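PDB 4W4T: MxaA from Stigmatella aurantiaca, which contains, in this chain, the terminal reductase domain of the myxalamid PKS-NRPS assembly line, which binds NADPH in a Rossmann fold and probably releases the carrier-bound product reductively as an alcohol. Local coordinates for residues Thr79-Glu92 / Arg116-Leu129. Numbering follows the deposited sequence.
Sequences TDARIYCLVRSKTE and RIVPVRGDIGQPLL
Leu86 and Val120, paired on parallel strands 82-87 and 117-121, belong to the tightly packed part of this contact. Leu86 CG stands anti to the backbone N (chi1 -170°), which sends its branches across the neighbouring strand's end: Gly122, having no side chain, lets CD1 come to 3.8 Å from its CA, and CD2 meets Ile124 CD1 at 4.1 Å. On the same face the flat Tyr84 ring takes Val118 CB over one face, a CH-pi contact 4.0 Å from the ring centroid, while Val120 CG2 touches its edge. Pro119, lacking an N-H, suits its place because Val118 N and Val120 N are the ones that bond to strand 82-87; its CB packs on Val87 CG1.

One end is polar but firmly held: Arg116, long enough to fold back, grips Ala81 O side-on through NE and NH2 (2.8 Å for NH2), and NH2 also reaches Thr79 O. The other end is looser and faces solvent. There Arg121 NE bonds to Ser89 O at 2.9 Å, with Lys90 O above its guanidinium, and a water joins Glu92 OE2 to Pro119 O. Exposed Arg88 forms a long salt bridge to Asp123 (NE to OD2, 3.5 Å); both contact NADPH when it is bound, though this chain lacks it.

These strands belong to a right-handed beta-alpha-beta unit of the Rossmann fold: strand 57-61 flanks 82-87, while helices 66-78 and 92-105 cover the face bearing Cys85 and Ile117.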
ATOM      1  N   THR A  79       5.118  31.361  25.971  1.00 32.55           N
ATOM      2  CA  THR A  79       3.951  31.735  26.753  1.00 33.21           C
ATOM      3  C   THR A  79       4.145  31.261  28.182  1.00 29.81           C
ATOM      4  O   THR A  79       4.986  30.408  28.441  1.00 28.75           O
ATOM      5  CB  THR A  79       2.656  31.102  26.213  1.00 32.06           C
ATOM      6  OG1 THR A  79       2.580  29.748  26.672  1.00 27.75           O
ATOM      7  CG2 THR A  79       2.615  31.124  24.687  1.00 34.13           C
ATOM      8  N   ASP A  80       3.350  31.784  29.106  1.00 32.18           N
ATOM      9  CA  ASP A  80       3.298  31.183  30.433  1.00 35.20           C
ATOM     10  C   ASP A  80       1.916  30.571  30.672  1.00 34.09           C
ATOM     11  O   ASP A  80       1.441  30.503  31.804  1.00 30.80           O
ATOM     12  CB  ASP A  80       3.641  32.205  31.519  1.00 38.22           C
ATOM     13  CG  ASP A  80       2.643  33.341  31.598  1.00 43.45           C
ATOM     14  OD1 ASP A  80       1.907  33.564  30.617  1.00 43.88           O
ATOM     15  OD2 ASP A  80       2.598  34.021  32.645  1.00 56.53           O
ATOM     16  N   ALA A  81       1.274  30.130  29.593  1.00 32.36           N
ATOM     17  CA  ALA A  81      -0.027  29.479  29.708  1.00 30.47           C
ATOM     18  C   ALA A  81       0.156  27.991  29.998  1.00 26.66           C
ATOM     19  O   ALA A  81       1.161  27.405  29.628  1.00 27.09           O
ATOM     20  CB  ALA A  81      -0.842  29.680  28.438  1.00 25.66           C
ATOM     21  N   ARG A  82      -0.808  27.384  30.682  1.00 28.02           N
ATOM     22  CA  ARG A  82      -0.807  25.935  30.807  1.00 24.13           C
ATOM     23  C   ARG A  82      -1.253  25.370  29.462  1.00 23.01           C
ATOM     24  O   ARG A  82      -2.197  25.879  28.868  1.00 24.82           O
ATOM     25  CB  ARG A  82      -1.722  25.480  31.952  1.00 30.80           C
ATOM     26  CG  ARG A  82      -1.194  25.920  33.326  1.00 35.61           C
ATOM     27  CD  ARG A  82      -1.960  25.320  34.482  1.00 42.12           C
ATOM     28  NE  ARG A  82      -3.360  25.727  34.466  1.00 42.31           N
ATOM     29  CZ  ARG A  82      -4.369  24.894  34.255  1.00 41.90           C
ATOM     30  NH1 ARG A  82      -4.130  23.602  34.056  1.00 46.73           N
ATOM     31  NH2 ARG A  82      -5.613  25.350  34.253  1.00 41.93           N
ATOM     32  N   ILE A  83      -0.554  24.359  28.971  1.00 23.02           N
ATOM     33  CA  ILE A  83      -0.840  23.818  27.647  1.00 24.05           C
ATOM     34  C   ILE A  83      -1.574  22.493  27.763  1.00 20.72           C
ATOM     35  O   ILE A  83      -0.966  21.454  28.014  1.00 22.99           O
ATOM     36  CB  ILE A  83       0.447  23.601  26.796  1.00 22.81           C
ATOM     37  CG1 ILE A  83       1.407  24.802  26.893  1.00 22.71           C
ATOM     38  CG2 ILE A  83       0.071  23.280  25.340  1.00 21.09           C
ATOM     39  CD1 ILE A  83       0.846  26.113  26.369  1.00 25.61           C
ATOM     40  N   TYR A  84      -2.886  22.541  27.568  1.00 21.05           N
ATOM     41  CA  TYR A  84      -3.695  21.336  27.507  1.00 22.08           C
ATOM     42  C   TYR A  84      -3.435  20.619  26.190  1.00 19.96           C
ATOM     43  O   TYR A  84      -3.547  21.230  25.133  1.00 20.60           O
ATOM     44  CB  TYR A  84      -5.181  21.670  27.641  1.00 19.82           C
ATOM     45  CG  TYR A  84      -5.580  22.150  29.019  1.00 25.33           C
ATOM     46  CD1 TYR A  84      -5.240  23.422  29.469  1.00 24.90           C
ATOM     47  CD2 TYR A  84      -6.310  21.329  29.867  1.00 27.88           C
ATOM     48  CE1 TYR A  84      -5.615  23.858  30.742  1.00 28.30           C
ATOM     49  CE2 TYR A  84      -6.687  21.754  31.133  1.00 31.31           C
ATOM     50  CZ  TYR A  84      -6.338  23.013  31.564  1.00 33.44           C
ATOM     51  OH  TYR A  84      -6.729  23.418  32.826  1.00 40.03           O
ATOM     52  N   CYS A  85      -3.103  19.337  26.264  1.00 17.76           N
ATOM     53  CA  CYS A  85      -2.782  18.553  25.078  1.00 19.88           C
ATOM     54  C   CYS A  85      -3.709  17.363  24.873  1.00 19.59           C
ATOM     55  O   CYS A  85      -3.682  16.412  25.636  1.00 21.95           O
ATOM     56  CB  CYS A  85      -1.342  18.055  25.146  1.00 18.71           C
ATOM     57  SG  CYS A  85      -0.140  19.385  25.146  1.00 22.76           S
ATOM     58  N   LEU A  86      -4.499  17.408  23.810  1.00 17.84           N
ATOM     59  CA  LEU A  86      -5.405  16.314  23.497  1.00 19.41           C
ATOM     60  C   LEU A  86      -4.598  15.080  23.098  1.00 22.19           C
ATOM     61  O   LEU A  86      -3.731  15.159  22.229  1.00 19.15           O
ATOM     62  CB  LEU A  86      -6.362  16.725  22.374  1.00 18.86           C
ATOM     63  CG  LEU A  86      -7.528  15.779  22.096  1.00 19.90           C
ATOM     64  CD1 LEU A  86      -8.570  15.899  23.200  1.00 20.21           C
ATOM     65  CD2 LEU A  86      -8.128  16.099  20.744  1.00 19.91           C
ATOM     66  N   VAL A  87      -4.869  13.944  23.733  1.00 17.07           N
ATOM     67  CA  VAL A  87      -4.096  12.740  23.482  1.00 19.55           C
ATOM     68  C   VAL A  87      -4.920  11.482  23.740  1.00 22.94           C
ATOM     69  O   VAL A  87      -5.632  11.392  24.742  1.00 21.14           O
ATOM     70  CB  VAL A  87      -2.808  12.714  24.362  1.00 23.09           C
ATOM     71  CG1 VAL A  87      -3.171  12.822  25.856  1.00 22.41           C
ATOM     72  CG2 VAL A  87      -1.980  11.469  24.088  1.00 22.14           C
ATOM     73  N   ARG A  88      -4.836  10.522  22.822  1.00 24.24           N
ATOM     74  CA  ARG A  88      -5.458   9.212  23.006  1.00 25.69           C
ATOM     75  C   ARG A  88      -4.686   8.392  24.024  1.00 27.63           C
ATOM     76  O   ARG A  88      -3.533   8.034  23.790  1.00 25.26           O
ATOM     77  CB  ARG A  88      -5.516   8.429  21.691  1.00 30.11           C
ATOM     78  CG  ARG A  88      -6.350   9.061  20.597  1.00 34.10           C
ATOM     79  CD  ARG A  88      -6.304   8.239  19.304  1.00 40.46           C
ATOM     80  NE  ARG A  88      -6.969   6.943  19.428  1.00 49.66           N
ATOM     81  CZ  ARG A  88      -6.345   5.770  19.388  1.00 60.73           C
ATOM     82  NH1 ARG A  88      -5.028   5.721  19.228  1.00 64.96           N
ATOM     83  NH2 ARG A  88      -7.038   4.643  19.508  1.00 62.92           N
ATOM     84  N   SER A  89      -5.325   8.085  25.146  1.00 24.57           N
ATOM     85  CA  SER A  89      -4.705   7.268  26.185  1.00 26.02           C
ATOM     86  C   SER A  89      -5.768   6.863  27.202  1.00 29.33           C
ATOM     87  O   SER A  89      -6.830   7.481  27.258  1.00 28.20           O
ATOM     88  CB  SER A  89      -3.570   8.030  26.871  1.00 25.18           C
ATOM     89  OG  SER A  89      -4.053   9.251  27.426  1.00 28.14           O
ATOM     90  N   LYS A  90      -5.489   5.832  27.995  1.00 32.12           N
ATOM     91  CA  LYS A  90      -6.447   5.376  29.007  1.00 33.41           C
ATOM     92  C   LYS A  90      -6.427   6.256  30.260  1.00 30.36           C
ATOM     93  O   LYS A  90      -7.420   6.325  30.990  1.00 28.35           O
ATOM     94  CB  LYS A  90      -6.173   3.920  29.389  1.00 37.68           C
ATOM     95  CG  LYS A  90      -6.704   2.905  28.384  1.00 44.32           C
ATOM     96  CD  LYS A  90      -8.220   2.985  28.275  1.00 48.18           C
ATOM     97  CE  LYS A  90      -8.727   2.334  26.994  1.00 57.18           C
ATOM     98  NZ  LYS A  90      -8.266   3.072  25.783  1.00 54.85           N
ATOM     99  N   THR A  91      -5.300   6.913  30.525  1.00 25.72           N
ATOM    100  CA  THR A  91      -5.217   7.831  31.661  1.00 26.68           C
ATOM    101  C   THR A  91      -4.427   9.073  31.300  1.00 25.79           C
ATOM    102  O   THR A  91      -3.679   9.071  30.329  1.00 25.49           O
ATOM    103  CB  THR A  91      -4.553   7.191  32.909  1.00 29.57           C
ATOM    104  OG1 THR A  91      -3.217   6.784  32.594  1.00 25.52           O
ATOM    105  CG2 THR A  91      -5.359   5.997  33.432  1.00 31.24           C
ATOM    106  N   GLU A  92      -4.596  10.127  32.092  1.00 24.60           N
ATOM    107  CA  GLU A  92      -3.826  11.350  31.920  1.00 24.63           C
ATOM    108  C   GLU A  92      -2.328  11.091  32.050  1.00 28.47           C
ATOM    109  O   GLU A  92      -1.508  11.716  31.359  1.00 26.35           O
ATOM    110  CB  GLU A  92      -4.249  12.401  32.940  1.00 24.70           C
ATOM    111  CG  GLU A  92      -5.702  12.815  32.813  1.00 25.69           C
ATOM    112  CD  GLU A  92      -6.097  13.883  33.809  1.00 28.69           C
ATOM    113  OE1 GLU A  92      -5.343  14.126  34.784  1.00 26.53           O
ATOM    114  OE2 GLU A  92      -7.160  14.497  33.600  1.00 31.26           O
ATOM    115  N   ARG A 116       3.826  22.386  32.889  1.00 29.69           N
ATOM    116  CA  ARG A 116       3.097  23.219  31.935  1.00 28.91           C
ATOM    117  C   ARG A 116       2.079  22.435  31.088  1.00 27.08           C
ATOM    118  O   ARG A 116       1.152  23.024  30.530  1.00 27.60           O
ATOM    119  CB  ARG A 116       4.087  23.933  31.000  1.00 29.37           C
ATOM    120  CG  ARG A 116       5.102  24.846  31.697  1.00 27.41           C
ATOM    121  CD  ARG A 116       4.492  26.160  32.127  1.00 27.76           C
ATOM    122  NE  ARG A 116       3.850  26.857  31.016  1.00 30.35           N
ATOM    123  CZ  ARG A 116       4.496  27.573  30.097  1.00 31.36           C
ATOM    124  NH1 ARG A 116       5.817  27.705  30.151  1.00 28.82           N
ATOM    125  NH2 ARG A 116       3.819  28.159  29.119  1.00 29.91           N
ATOM    126  N   ILE A 117       2.261  21.119  31.002  1.00 24.49           N
ATOM    127  CA  ILE A 117       1.486  20.262  30.103  1.00 26.30           C
ATOM    128  C   ILE A 117       0.340  19.564  30.848  1.00 29.56           C
ATOM    129  O   ILE A 117       0.558  18.966  31.886  1.00 29.70           O
ATOM    130  CB  ILE A 117       2.363  19.190  29.444  1.00 29.93           C
ATOM    131  CG1 ILE A 117       3.525  19.820  28.680  1.00 29.75           C
ATOM    132  CG2 ILE A 117       1.529  18.323  28.520  1.00 25.44           C
ATOM    133  CD1 ILE A 117       4.525  18.800  28.171  1.00 32.09           C
ATOM    134  N   VAL A 118      -0.865  19.666  30.305  1.00 25.62           N
ATOM    135  CA  VAL A 118      -2.025  19.003  30.860  1.00 28.04           C
ATOM    136  C   VAL A 118      -2.684  18.115  29.841  1.00 24.22           C
ATOM    137  O   VAL A 118      -3.403  18.634  28.970  1.00 24.45           O
ATOM    138  CB  VAL A 118      -3.075  20.043  31.341  1.00 28.08           C
ATOM    139  CG1 VAL A 118      -4.270  19.327  31.965  1.00 29.45           C
ATOM    140  CG2 VAL A 118      -2.467  21.038  32.261  1.00 31.47           C
ATOM    141  N   PRO A 119      -2.416  16.813  29.912  1.00 23.72           N
ATOM    142  CA  PRO A 119      -3.071  16.003  28.910  1.00 24.08           C
ATOM    143  C   PRO A 119      -4.592  15.986  29.090  1.00 26.13           C
ATOM    144  O   PRO A 119      -5.113  16.092  30.212  1.00 26.56           O
ATOM    145  CB  PRO A 119      -2.513  14.621  29.128  1.00 23.77           C
ATOM    146  CG  PRO A 119      -1.288  14.767  29.851  1.00 28.48           C
ATOM    147  CD  PRO A 119      -1.397  16.070  30.644  1.00 27.87           C
ATOM    148  N   VAL A 120      -5.292  15.927  27.964  1.00 23.00           N
ATOM    149  CA  VAL A 120      -6.725  15.761  27.942  1.00 23.99           C
ATOM    150  C   VAL A 120      -6.946  14.487  27.169  1.00 20.67           C
ATOM    151  O   VAL A 120      -6.597  14.418  25.997  1.00 20.00           O
ATOM    152  CB  VAL A 120      -7.422  16.985  27.292  1.00 22.79           C
ATOM    153  CG1 VAL A 120      -8.962  16.763  27.205  1.00 21.99           C
ATOM    154  CG2 VAL A 120      -7.110  18.259  28.050  1.00 23.50           C
ATOM    155  N   ARG A 121      -7.461  13.461  27.834  1.00 22.49           N
ATOM    156  CA  ARG A 121      -7.747  12.201  27.152  1.00 22.19           C
ATOM    157  C   ARG A 121      -8.816  12.433  26.097  1.00 25.91           C
ATOM    158  O   ARG A 121      -9.870  13.003  26.403  1.00 25.09           O
ATOM    159  CB  ARG A 121      -8.255  11.119  28.113  1.00 27.87           C
ATOM    160  CG  ARG A 121      -7.279  10.607  29.139  1.00 29.37           C
ATOM    161  CD  ARG A 121      -8.009   9.602  30.025  1.00 28.18           C
ATOM    162  NE  ARG A 121      -8.654   8.578  29.207  1.00 30.35           N
ATOM    163  CZ  ARG A 121      -9.643   7.793  29.617  1.00 34.33           C
ATOM    164  NH1 ARG A 121     -10.126   7.912  30.849  1.00 36.24           N
ATOM    165  NH2 ARG A 121     -10.150   6.888  28.786  1.00 36.80           N
ATOM    166  N   GLY A 122      -8.570  11.966  24.875  1.00 23.08           N
ATOM    167  CA  GLY A 122      -9.483  12.242  23.789  1.00 21.77           C
ATOM    168  C   GLY A 122      -8.950  11.909  22.411  1.00 25.24           C
ATOM    169  O   GLY A 122      -7.819  11.436  22.241  1.00 26.19           O
ATOM    170  N   ASP A 123      -9.783  12.180  21.415  1.00 24.05           N
ATOM    171  CA  ASP A 123      -9.601  11.660  20.069  1.00 22.77           C
ATOM    172  C   ASP A 123     -10.223  12.648  19.106  1.00 20.57           C
ATOM    173  O   ASP A 123     -11.428  12.858  19.116  1.00 18.08           O
ATOM    174  CB  ASP A 123     -10.260  10.287  19.932  1.00 25.09           C
ATOM    175  CG  ASP A 123      -9.915   9.582  18.632  1.00 28.55           C
ATOM    176  OD1 ASP A 123      -9.483  10.240  17.660  1.00 25.36           O
ATOM    177  OD2 ASP A 123     -10.099   8.343  18.580  1.00 30.59           O
ATOM    178  N   ILE A 124      -9.387  13.255  18.275  1.00 19.18           N
ATOM    179  CA  ILE A 124      -9.849  14.184  17.265  1.00 17.73           C
ATOM    180  C   ILE A 124     -10.929  13.602  16.328  1.00 19.11           C
ATOM    181  O   ILE A 124     -11.748  14.335  15.768  1.00 17.71           O
ATOM    182  CB  ILE A 124      -8.640  14.674  16.439  1.00 19.70           C
ATOM    183  CG1 ILE A 124      -8.937  16.048  15.850  1.00 21.24           C
ATOM    184  CG2 ILE A 124      -8.203  13.637  15.405  1.00 19.33           C
ATOM    185  CD1 ILE A 124      -9.213  17.081  16.911  1.00 20.22           C
ATOM    186  N   GLY A 125     -10.953  12.284  16.173  1.00 16.72           N
ATOM    187  CA  GLY A 125     -11.873  11.669  15.234  1.00 18.93           C
ATOM    188  C   GLY A 125     -13.205  11.268  15.858  1.00 19.98           C
ATOM    189  O   GLY A 125     -13.968  10.533  15.238  1.00 17.48           O
ATOM    190  N   GLN A 126     -13.482  11.749  17.068  1.00 16.77           N
ATOM    191  CA  GLN A 126     -14.723  11.409  17.783  1.00 19.07           C
ATOM    192  C   GLN A 126     -15.510  12.675  18.116  1.00 18.35           C
ATOM    193  O   GLN A 126     -14.909  13.741  18.276  1.00 16.80           O
ATOM    194  CB  GLN A 126     -14.408  10.642  19.073  1.00 20.51           C
ATOM    195  CG  GLN A 126     -13.752   9.285  18.854  1.00 22.12           C
ATOM    196  CD  GLN A 126     -14.712   8.285  18.244  1.00 26.47           C
ATOM    197  OE1 GLN A 126     -15.925   8.401  18.406  1.00 30.69           O
ATOM    198  NE2 GLN A 126     -14.179   7.300  17.541  1.00 31.24           N
ATOM    199  N   PRO A 127     -16.849  12.566  18.234  1.00 17.63           N
ATOM    200  CA  PRO A 127     -17.680  13.699  18.665  1.00 15.76           C
ATOM    201  C   PRO A 127     -17.151  14.316  19.946  1.00 18.47           C
ATOM    202  O   PRO A 127     -16.711  13.573  20.832  1.00 16.74           O
ATOM    203  CB  PRO A 127     -19.067  13.064  18.907  1.00 18.42           C
ATOM    204  CG  PRO A 127     -19.081  11.857  18.036  1.00 21.54           C
ATOM    205  CD  PRO A 127     -17.659  11.362  17.936  1.00 18.74           C
ATOM    206  N   LEU A 128     -17.184  15.646  20.034  1.00 14.51           N
ATOM    207  CA  LEU A 128     -16.711  16.346  21.224  1.00 16.18           C
ATOM    208  C   LEU A 128     -15.261  15.983  21.560  1.00 16.94           C
ATOM    209  O   LEU A 128     -14.854  16.054  22.717  1.00 17.02           O
ATOM    210  CB  LEU A 128     -17.619  16.037  22.419  1.00 15.86           C
ATOM    211  CG  LEU A 128     -19.124  16.283  22.254  1.00 14.90           C
ATOM    212  CD1 LEU A 128     -19.839  16.062  23.598  1.00 15.53           C
ATOM    213  CD2 LEU A 128     -19.425  17.673  21.719  1.00 15.36           C
ATOM    214  N   LEU A 129     -14.485  15.609  20.539  1.00 16.25           N
ATOM    215  CA  LEU A 129     -13.085  15.239  20.725  1.00 16.30           C
ATOM    216  C   LEU A 129     -12.938  14.032  21.645  1.00 18.76           C
ATOM    217  O   LEU A 129     -11.906  13.859  22.288  1.00 17.63           O
ATOM    218  CB  LEU A 129     -12.286  16.418  21.293  1.00 16.55           C
ATOM    219  CG  LEU A 129     -12.503  17.760  20.614  1.00 18.60           C
ATOM    220  CD1 LEU A 129     -11.811  18.889  21.382  1.00 16.95           C
ATOM    221  CD2 LEU A 129     -12.011  17.690  19.157  1.00 18.96           C
TER
HETATM  222  O   HOH W   1      -8.583  13.910  30.465  1.00 25.99           O
HETATM  223  O   HOH W   2      -7.152  16.746  31.999  1.00 32.10           O